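Side-chain contacts in bifunctional protein PutA (Bdellovibrio bacteriovorus, PDB 5UR2), which probably oxidises proline to glutamate in two steps, using a flavin-dependent proline dehydrogenase and an NAD-dependent aldehyde dehydrogenase joined in one chain: residues D239-Q242 / Y243-H247; Y415-R418 / R419-N423; K246-T249 / L250-T254. One frame throughout, in Å; residues are numbered along the deposited sequence.

Interaction 1: residues D239-Q242 / Y243-H247; sequences DMEQ and YSVKH. With P5F (N-propargylglycine-modified flavin adenine dinucleotide), chain F.
Met240 and Lys246 meet where strand 235-238 of the proline dehydrogenase barrel gives way, through a loop at the flavin pocket, to helix 246-257. With its CG anti to the backbone N (chi1 -173°) and two bends further out, the Met240 chain lays SD against the Lys246 methylene CG at 3.8 Å. The Met240 backbone faces the flavin instead. Its N donates to O4 of the modified cofactor at 3.1 Å, and its O accepts from N3 at 2.8 Å, so a single residue grips the pyrimidine edge by two neighbouring polar atoms. Beside it, Asp239 OD2 comes within 3.2 Å of C23 of the inactivator adduct, while OD1 of the same carboxylate is tied to Arg300 in a salt bridge.

Past Met240 the chain makes a 3-10 turn closed by Val245 N and Gln242 O at 3.1 Å, with the donor well above the carbonyl plane. Val245 takes the N-cap position of the helix, and its CG2 methyl lies against Glu241 CB at 3.9 Å. The Gln242 chain folds over the turn, bringing CG to 3.2 Å from Ser244 OG and NE2 near the other Val245 methyl, CG1.

The loop is wedged among several elements of the barrel. Met240 packs on Ile270, Val271 and Gln273 of strand 268-273, Gln242 lies on Tyr309 and Glu310 of helix 307-317, and Lys246 NZ forms salt bridges with Asp278 and with Asp282 of helix 279-293.

Interaction 2: residues Y415-R418 / R419-N423; sequences YLVR and RLLEN. With P5F (N-propargylglycine-modified flavin adenine dinucleotide), chain F.
Arg419 curls back over the preceding turn of helix 409-423 toward Tyr415. Its CB lies 3.7 Å from Leu416 O, and CG sits 3.2 Å from Tyr415 O, the carbonyl that also accepts the helical bond from Arg419 N. CD then passes over the rim of the tyrosine ring, 3.6 Å from CE2, on the same face that NH1 covers. Bends at chi2 (-84°) and chi3 (51°) bring the guanidinium round, so that NH1 stands over that face, offset toward the rim and 3.6 Å from CE1. The cation-pi contact is off-centre, with CZ 4.9 Å from the ring centroid and the two planes inclined by 48°. One face of the guanidinium is backed by the main chain at Arg418 C.

Further along, Val417 CG1 and Leu421 CD1 lie side by side at 4.1 Å, and both residues pack on Arg977 of the second subunit. Leu416 and Leu420 lie against Tyr36 of helix 35-45. Glu422 points its carboxylate to the cofactor, with OE2 2.9 Å from the ribose hydroxyl O3B.

The buried Arg419 guanidinium thus rests between the tyrosine ring and the Arg418 main chain, and the ring's electron-rich face would modestly favour the cation.

Interaction 3: residues K246-T249 / L250-T254; sequences KHLT and LEVFT
The His247 ring and the Glu251 carboxylate, one helical turn apart, stand almost perpendicular, their planes 89° apart. OE2 approaches the ring obliquely and comes to 3.0 Å from NE2, but the angle is too poor for a hydrogen bond. Trp211 meets the same imidazole with its ring plane at about 50°, and its NE1 donates to Glu251 OE1, which also forms a salt bridge with Lys215. The carboxylate is therefore held mainly by helix 211-232. A third flat group, the Phe253 ring, makes an edge-to-face contact with Phe297.

Aliphatic atoms make much of the remaining contact. Leu250 CD1 lies 3.6 Å from Lys246 CD. Val252 CG2 presses to 3.1 Å of Leu248 O and faces Leu248 CD1 at 4.3 Å. With chi1 at 51°, Thr254 turns OG1 back to Leu250 O, 2.7 Å away, and this carbonyl accepts Thr254 N from the opposite face of its plane.

The helix links barrel strands 235-238 and 268-273, with Leu250 against Ile270 and Ile272 of the second strand and Leu248 and Val252 against helix 211-232, while the negative charge of Glu251 is probably stabilised by the lysine and indole together, with His247 adding an electrostatic term if protonated.

All three contacts are local and belong to the proline dehydrogenase barrel. Interactions 1 and 3 share Lys246 and His247 and overlap in one beta-alpha-beta unit, and they touch where Met240 CE packs on Leu250 CD2 at 3.6 Å. Interaction 1, partly buried, is a loop contact whose main chain hydrogen-bonds to the flavin ring, whereas interaction 3, mostly buried apart from the exposed His247, is helical packing that does not touch the cofactor. Interaction 2, also buried, sits about 20 Å from interaction 1, centre to centre, on another helix, yet both reach the same cofactor, at the ribose and at the flavin respectively. Among the three, interaction 2 alone borders the second subunit.

Interaction 1: residues D239-Q242 / Y243-H247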
# COMPACT_ATOMS: atom_id res chain seq x y z
N ASP B 239 -39.78 30.51 -13.60
CA ASP B 239 -38.63 29.83 -14.19
C ASP B 239 -38.49 28.41 -13.64
O ASP B 239 -39.15 28.02 -12.67
CB ASP B 239 -37.33 30.62 -13.97
CG ASP B 239 -37.25 31.89 -14.85
OD1 ASP B 239 -37.92 31.96 -15.90
OD2 ASP B 239 -36.49 32.82 -14.50
N MET B 240 -37.63 27.63 -14.28
CA MET B 240 -37.33 26.28 -13.82
C MET B 240 -35.86 26.21 -13.46
O MET B 240 -34.99 26.50 -14.31
CB MET B 240 -37.65 25.22 -14.87
CG MET B 240 -37.49 23.83 -14.30
SD MET B 240 -38.62 23.52 -12.94
CE MET B 240 -40.13 23.28 -13.88
N GLU B 241 -35.59 25.80 -12.23
CA GLU B 241 -34.23 25.72 -11.71
C GLU B 241 -33.72 24.28 -11.81
O GLU B 241 -34.13 23.54 -12.71
CB GLU B 241 -34.19 26.25 -10.27
CG GLU B 241 -34.54 27.73 -10.20
CD GLU B 241 -35.00 28.19 -8.82
OE1 GLU B 241 -36.14 27.84 -8.43
OE2 GLU B 241 -34.25 28.91 -8.12
N GLN B 242 -32.84 23.87 -10.90
CA GLN B 242 -32.16 22.59 -10.99
C GLN B 242 -33.12 21.42 -10.76
O GLN B 242 -34.25 21.57 -10.29
CB GLN B 242 -30.99 22.52 -10.01
CG GLN B 242 -31.39 22.61 -8.56
CD GLN B 242 -31.52 24.05 -8.07
OE1 GLN B 242 -31.31 25.03 -8.82
NE2 GLN B 242 -31.89 24.19 -6.80
N TYR B 243 -32.65 20.22 -11.12
CA TYR B 243 -33.53 19.06 -11.11
C TYR B 243 -34.07 18.75 -9.72
O TYR B 243 -35.20 18.26 -9.59
CB TYR B 243 -32.80 17.85 -11.69
CG TYR B 243 -33.73 16.67 -11.96
CD1 TYR B 243 -34.65 16.72 -13.00
CD2 TYR B 243 -33.69 15.53 -11.17
CE1 TYR B 243 -35.50 15.66 -13.26
CE2 TYR B 243 -34.52 14.45 -11.42
CZ TYR B 243 -35.43 14.52 -12.46
OH TYR B 243 -36.28 13.46 -12.72
N SER B 244 -33.30 19.04 -8.66
CA SER B 244 -33.76 18.75 -7.30
C SER B 244 -35.05 19.51 -6.93
O SER B 244 -35.72 19.11 -5.98
CB SER B 244 -32.66 19.09 -6.29
OG SER B 244 -32.32 20.47 -6.40
N VAL B 245 -35.41 20.57 -7.64
CA VAL B 245 -36.66 21.26 -7.38
C VAL B 245 -37.60 21.22 -8.57
O VAL B 245 -38.60 21.94 -8.59
CB VAL B 245 -36.43 22.72 -6.94
CG1 VAL B 245 -35.54 22.79 -5.68
CG2 VAL B 245 -35.81 23.54 -8.06
N LYS B 246 -37.31 20.40 -9.59
CA LYS B 246 -38.14 20.44 -10.79
C LYS B 246 -39.56 19.96 -10.49
O LYS B 246 -40.53 20.64 -10.83
CB LYS B 246 -37.53 19.60 -11.93
CG LYS B 246 -38.24 19.78 -13.28
CD LYS B 246 -39.40 18.79 -13.49
CE LYS B 246 -38.90 17.33 -13.53
NZ LYS B 246 -39.98 16.32 -13.84
N HIS B 247 -39.68 18.79 -9.88
CA HIS B 247 -41.00 18.24 -9.59
C HIS B 247 -41.77 19.15 -8.62
O HIS B 247 -42.95 19.43 -8.83
CB HIS B 247 -40.86 16.81 -9.05
CG HIS B 247 -42.16 16.10 -8.85
ND1 HIS B 247 -42.28 14.95 -8.09
CD2 HIS B 247 -43.41 16.38 -9.30
CE1 HIS B 247 -43.54 14.56 -8.08
NE2 HIS B 247 -44.25 15.41 -8.80
PA P5F F . -28.07 24.87 -28.32
O1A P5F F . -28.85 24.37 -29.59
O2A P5F F . -26.64 25.04 -28.43
O5B P5F F . -28.15 23.96 -27.12
C5B P5F F . -27.28 23.99 -26.00
C4B P5F F . -27.90 23.17 -24.87
O4B P5F F . -27.86 21.78 -25.09
C3B P5F F . -27.31 23.33 -23.50
O3B P5F F . -27.72 24.50 -22.89
C2B P5F F . -27.79 22.13 -22.80
O2B P5F F . -29.10 22.34 -22.37
C1B P5F F . -27.79 21.10 -23.87
N9A P5F F . -26.62 20.26 -23.89
C8A P5F F . -25.30 20.65 -24.02
N7A P5F F . -24.53 19.56 -24.02
C5A P5F F . -25.32 18.42 -23.90
C6A P5F F . -25.08 17.05 -23.83
N6A P5F F . -23.74 16.53 -23.90
N1A P5F F . -26.10 16.18 -23.69
C2A P5F F . -27.37 16.61 -23.63
N3A P5F F . -27.64 17.94 -23.67
C4A P5F F . -26.67 18.85 -23.81
N1 P5F F . -32.65 27.23 -18.83
C2 P5F F . -33.22 26.57 -17.69
O2 P5F F . -32.74 25.32 -17.34
N3 P5F F . -34.28 27.17 -16.94
C4 P5F F . -34.81 28.44 -17.27
O4 P5F F . -35.84 28.98 -16.49
C4X P5F F . -34.19 29.15 -18.47
N5 P5F F . -34.56 30.52 -18.82
C5X P5F F . -34.26 30.93 -20.21
C6 P5F F . -35.04 32.04 -20.84
C7 P5F F . -34.81 32.38 -22.20
C7M P5F F . -35.61 33.50 -22.83
C8 P5F F . -33.84 31.67 -22.97
C8M P5F F . -33.57 32.00 -24.41
C9 P5F F . -33.09 30.62 -22.37
C9A P5F F . -33.33 30.26 -20.95
N10 P5F F . -32.57 29.16 -20.34
C10 P5F F . -33.16 28.54 -19.19
C1' P5F F . -31.37 28.57 -20.98
C2' P5F F . -31.72 27.52 -22.04
O2' P5F F . -32.26 26.43 -21.41
C3' P5F F . -30.54 27.07 -22.91
O3' P5F F . -29.60 26.47 -22.10
C4' P5F F . -29.85 28.19 -23.68
O4' P5F F . -30.80 29.17 -23.93
C5' P5F F . -29.09 27.74 -24.95
O5' P5F F . -29.77 26.75 -25.70
P P5F F . -29.87 26.70 -27.32
O1P P5F F . -31.14 26.02 -27.96
O2P P5F F . -29.61 28.22 -27.66
O3P P5F F . -28.36 26.22 -27.76
C21 P5F F . -33.50 31.60 -16.69
C22 P5F F . -34.14 31.11 -17.77
C23 P5F F . -33.89 31.18 -15.26

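Interaction 2: residues Y415-R418 / R419-N423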
# COMPACT_ATOMS: atom_id res chain seq x y z
N TYR B 415 -23.85 35.57 -13.72
CA TYR B 415 -24.58 35.33 -14.96
C TYR B 415 -23.66 35.38 -16.18
O TYR B 415 -23.76 34.53 -17.07
CB TYR B 415 -25.72 36.34 -15.08
CG TYR B 415 -26.61 36.21 -16.31
CD1 TYR B 415 -27.67 35.32 -16.34
CD2 TYR B 415 -26.39 37.00 -17.42
CE1 TYR B 415 -28.49 35.22 -17.46
CE2 TYR B 415 -27.20 36.91 -18.53
CZ TYR B 415 -28.24 36.03 -18.55
OH TYR B 415 -29.03 35.97 -19.68
N LEU B 416 -22.77 36.38 -16.23
CA LEU B 416 -21.76 36.46 -17.29
C LEU B 416 -20.91 35.20 -17.36
O LEU B 416 -20.43 34.82 -18.44
CB LEU B 416 -20.87 37.69 -17.07
CG LEU B 416 -19.62 37.90 -17.95
CD1 LEU B 416 -19.97 38.27 -19.40
CD2 LEU B 416 -18.62 38.93 -17.37
N VAL B 417 -20.67 34.55 -16.21
CA VAL B 417 -19.89 33.32 -16.21
C VAL B 417 -20.67 32.20 -16.87
O VAL B 417 -20.11 31.37 -17.60
CB VAL B 417 -19.46 32.93 -14.78
CG1 VAL B 417 -18.93 31.50 -14.77
CG2 VAL B 417 -18.38 33.86 -14.28
N ARG B 418 -21.99 32.16 -16.65
CA ARG B 418 -22.83 31.15 -17.29
C ARG B 418 -22.88 31.35 -18.80
O ARG B 418 -22.83 30.37 -19.56
CB ARG B 418 -24.23 31.16 -16.67
CG ARG B 418 -25.07 29.90 -16.95
CD ARG B 418 -25.88 29.44 -15.70
NE ARG B 418 -27.32 29.72 -15.82
CZ ARG B 418 -28.19 29.64 -14.81
NH1 ARG B 418 -27.79 29.31 -13.59
NH2 ARG B 418 -29.48 29.92 -15.03
N ARG B 419 -22.97 32.61 -19.26
CA ARG B 419 -22.90 32.89 -20.70
C ARG B 419 -21.57 32.42 -21.29
O ARG B 419 -21.55 31.76 -22.33
CB ARG B 419 -23.09 34.39 -20.96
CG ARG B 419 -24.28 34.99 -20.22
CD ARG B 419 -25.60 34.82 -20.94
NE ARG B 419 -25.88 33.45 -21.37
CZ ARG B 419 -26.38 32.50 -20.59
NH1 ARG B 419 -26.64 32.75 -19.31
NH2 ARG B 419 -26.62 31.30 -21.10
N LEU B 420 -20.45 32.73 -20.62
CA LEU B 420 -19.15 32.26 -21.09
C LEU B 420 -19.10 30.74 -21.17
O LEU B 420 -18.56 30.17 -22.13
CB LEU B 420 -18.03 32.78 -20.19
CG LEU B 420 -17.53 34.21 -20.41
CD1 LEU B 420 -16.69 34.64 -19.23
CD2 LEU B 420 -16.70 34.30 -21.70
N LEU B 421 -19.66 30.06 -20.17
CA LEU B 421 -19.66 28.60 -20.19
C LEU B 421 -20.45 28.05 -21.37
O LEU B 421 -19.95 27.21 -22.12
CB LEU B 421 -20.23 28.06 -18.88
CG LEU B 421 -19.24 28.19 -17.71
CD1 LEU B 421 -19.94 27.86 -16.41
CD2 LEU B 421 -18.05 27.28 -17.95
N GLU B 422 -21.67 28.56 -21.58
CA GLU B 422 -22.49 28.08 -22.68
C GLU B 422 -21.84 28.36 -24.04
O GLU B 422 -21.79 27.49 -24.92
CB GLU B 422 -23.87 28.72 -22.63
CG GLU B 422 -24.84 28.10 -23.61
CD GLU B 422 -25.04 26.61 -23.35
OE1 GLU B 422 -24.66 25.80 -24.23
OE2 GLU B 422 -25.53 26.26 -22.24
N ASN B 423 -21.33 29.57 -24.23
CA ASN B 423 -20.83 29.97 -25.54
C ASN B 423 -19.53 29.26 -25.89
O ASN B 423 -19.22 29.11 -27.08
CB ASN B 423 -20.64 31.48 -25.58
CG ASN B 423 -21.94 32.23 -25.51
OD1 ASN B 423 -23.01 31.67 -25.77
ND2 ASN B 423 -21.88 33.50 -25.14
PA P5F F . -28.07 24.87 -28.32
O1A P5F F . -28.85 24.37 -29.59
O2A P5F F . -26.64 25.04 -28.43
O5B P5F F . -28.15 23.96 -27.12
C5B P5F F . -27.28 23.99 -26.00
C4B P5F F . -27.90 23.17 -24.87
O4B P5F F . -27.86 21.78 -25.09
C3B P5F F . -27.31 23.33 -23.50
O3B P5F F . -27.72 24.50 -22.89
C2B P5F F . -27.79 22.13 -22.80
O2B P5F F . -29.10 22.34 -22.37
C1B P5F F . -27.79 21.10 -23.87
N9A P5F F . -26.62 20.26 -23.89
C8A P5F F . -25.30 20.65 -24.02
N7A P5F F . -24.53 19.56 -24.02
C5A P5F F . -25.32 18.42 -23.90
C6A P5F F . -25.08 17.05 -23.83
N6A P5F F . -23.74 16.53 -23.90
N1A P5F F . -26.10 16.18 -23.69
C2A P5F F . -27.37 16.61 -23.63
N3A P5F F . -27.64 17.94 -23.67
C4A P5F F . -26.67 18.85 -23.81
N1 P5F F . -32.65 27.23 -18.83
C2 P5F F . -33.22 26.57 -17.69
O2 P5F F . -32.74 25.32 -17.34
N3 P5F F . -34.28 27.17 -16.94
C4 P5F F . -34.81 28.44 -17.27
O4 P5F F . -35.84 28.98 -16.49
C4X P5F F . -34.19 29.15 -18.47
N5 P5F F . -34.56 30.52 -18.82
C5X P5F F . -34.26 30.93 -20.21
C6 P5F F . -35.04 32.04 -20.84
C7 P5F F . -34.81 32.38 -22.20
C7M P5F F . -35.61 33.50 -22.83
C8 P5F F . -33.84 31.67 -22.97
C8M P5F F . -33.57 32.00 -24.41
C9 P5F F . -33.09 30.62 -22.37
C9A P5F F . -33.33 30.26 -20.95
N10 P5F F . -32.57 29.16 -20.34
C10 P5F F . -33.16 28.54 -19.19
C1' P5F F . -31.37 28.57 -20.98
C2' P5F F . -31.72 27.52 -22.04
O2' P5F F . -32.26 26.43 -21.41
C3' P5F F . -30.54 27.07 -22.91
O3' P5F F . -29.60 26.47 -22.10
C4' P5F F . -29.85 28.19 -23.68
O4' P5F F . -30.80 29.17 -23.93
C5' P5F F . -29.09 27.74 -24.95
O5' P5F F . -29.77 26.75 -25.70
P P5F F . -29.87 26.70 -27.32
O1P P5F F . -31.14 26.02 -27.96
O2P P5F F . -29.61 28.22 -27.66
O3P P5F F . -28.36 26.22 -27.76
C21 P5F F . -33.50 31.60 -16.69
C22 P5F F . -34.14 31.11 -17.77
C23 P5F F . -33.89 31.18 -15.26

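Interaction 3: residues K246-T249 / L250-T254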
# COMPACT_ATOMS: atom_id res chain seq x y z
N LYS B 246 -37.31 20.40 -9.59
CA LYS B 246 -38.14 20.44 -10.79
C LYS B 246 -39.56 19.96 -10.49
O LYS B 246 -40.53 20.64 -10.83
CB LYS B 246 -37.53 19.60 -11.93
CG LYS B 246 -38.24 19.78 -13.28
CD LYS B 246 -39.40 18.79 -13.49
CE LYS B 246 -38.90 17.33 -13.53
NZ LYS B 246 -39.98 16.32 -13.84
N HIS B 247 -39.68 18.79 -9.88
CA HIS B 247 -41.00 18.24 -9.59
C HIS B 247 -41.77 19.15 -8.62
O HIS B 247 -42.95 19.43 -8.83
CB HIS B 247 -40.86 16.81 -9.05
CG HIS B 247 -42.16 16.10 -8.85
ND1 HIS B 247 -42.28 14.95 -8.09
CD2 HIS B 247 -43.41 16.38 -9.30
CE1 HIS B 247 -43.54 14.56 -8.08
NE2 HIS B 247 -44.25 15.41 -8.80
N LEU B 248 -41.08 19.65 -7.59
CA LEU B 248 -41.73 20.55 -6.65
C LEU B 248 -42.25 21.81 -7.35
O LEU B 248 -43.36 22.26 -7.09
CB LEU B 248 -40.75 20.90 -5.53
CG LEU B 248 -41.23 21.83 -4.41
CD1 LEU B 248 -42.40 21.21 -3.66
CD2 LEU B 248 -40.08 22.13 -3.47
N THR B 249 -41.46 22.36 -8.27
CA THR B 249 -41.87 23.56 -9.00
C THR B 249 -43.15 23.31 -9.80
O THR B 249 -44.02 24.18 -9.88
CB THR B 249 -40.74 24.04 -9.90
OG1 THR B 249 -39.57 24.26 -9.09
CG2 THR B 249 -41.11 25.36 -10.60
N LEU B 250 -43.26 22.13 -10.40
CA LEU B 250 -44.44 21.84 -11.20
C LEU B 250 -45.70 21.71 -10.33
O LEU B 250 -46.77 22.21 -10.71
CB LEU B 250 -44.20 20.58 -12.03
CG LEU B 250 -43.13 20.78 -13.11
CD1 LEU B 250 -42.94 19.52 -13.94
CD2 LEU B 250 -43.45 21.98 -13.99
N GLU B 251 -45.59 21.06 -9.17
CA GLU B 251 -46.72 20.99 -8.25
C GLU B 251 -47.08 22.38 -7.73
O GLU B 251 -48.26 22.74 -7.64
CB GLU B 251 -46.41 20.05 -7.09
CG GLU B 251 -46.31 18.60 -7.52
CD GLU B 251 -46.28 17.63 -6.36
OE1 GLU B 251 -46.49 18.06 -5.20
OE2 GLU B 251 -46.06 16.44 -6.61
N VAL B 252 -46.08 23.19 -7.37
CA VAL B 252 -46.34 24.54 -6.90
C VAL B 252 -47.12 25.32 -7.96
O VAL B 252 -48.16 25.93 -7.68
CB VAL B 252 -45.02 25.23 -6.53
CG1 VAL B 252 -45.20 26.72 -6.34
CG2 VAL B 252 -44.41 24.59 -5.28
N PHE B 253 -46.64 25.28 -9.20
CA PHE B 253 -47.22 26.07 -10.28
C PHE B 253 -48.64 25.64 -10.61
O PHE B 253 -49.55 26.46 -10.71
CB PHE B 253 -46.33 25.99 -11.52
CG PHE B 253 -46.89 26.71 -12.70
CD1 PHE B 253 -46.76 28.09 -12.80
CD2 PHE B 253 -47.51 26.01 -13.73
CE1 PHE B 253 -47.27 28.77 -13.92
CE2 PHE B 253 -48.01 26.67 -14.83
CZ PHE B 253 -47.89 28.05 -14.92
N THR B 254 -48.82 24.34 -10.84
CA THR B 254 -50.12 23.87 -11.31
C THR B 254 -51.19 24.02 -10.23
O THR B 254 -52.33 24.39 -10.53
CB THR B 254 -50.02 22.42 -11.79
OG1 THR B 254 -49.39 21.60 -10.79
CG2 THR B 254 -49.22 22.33 -13.09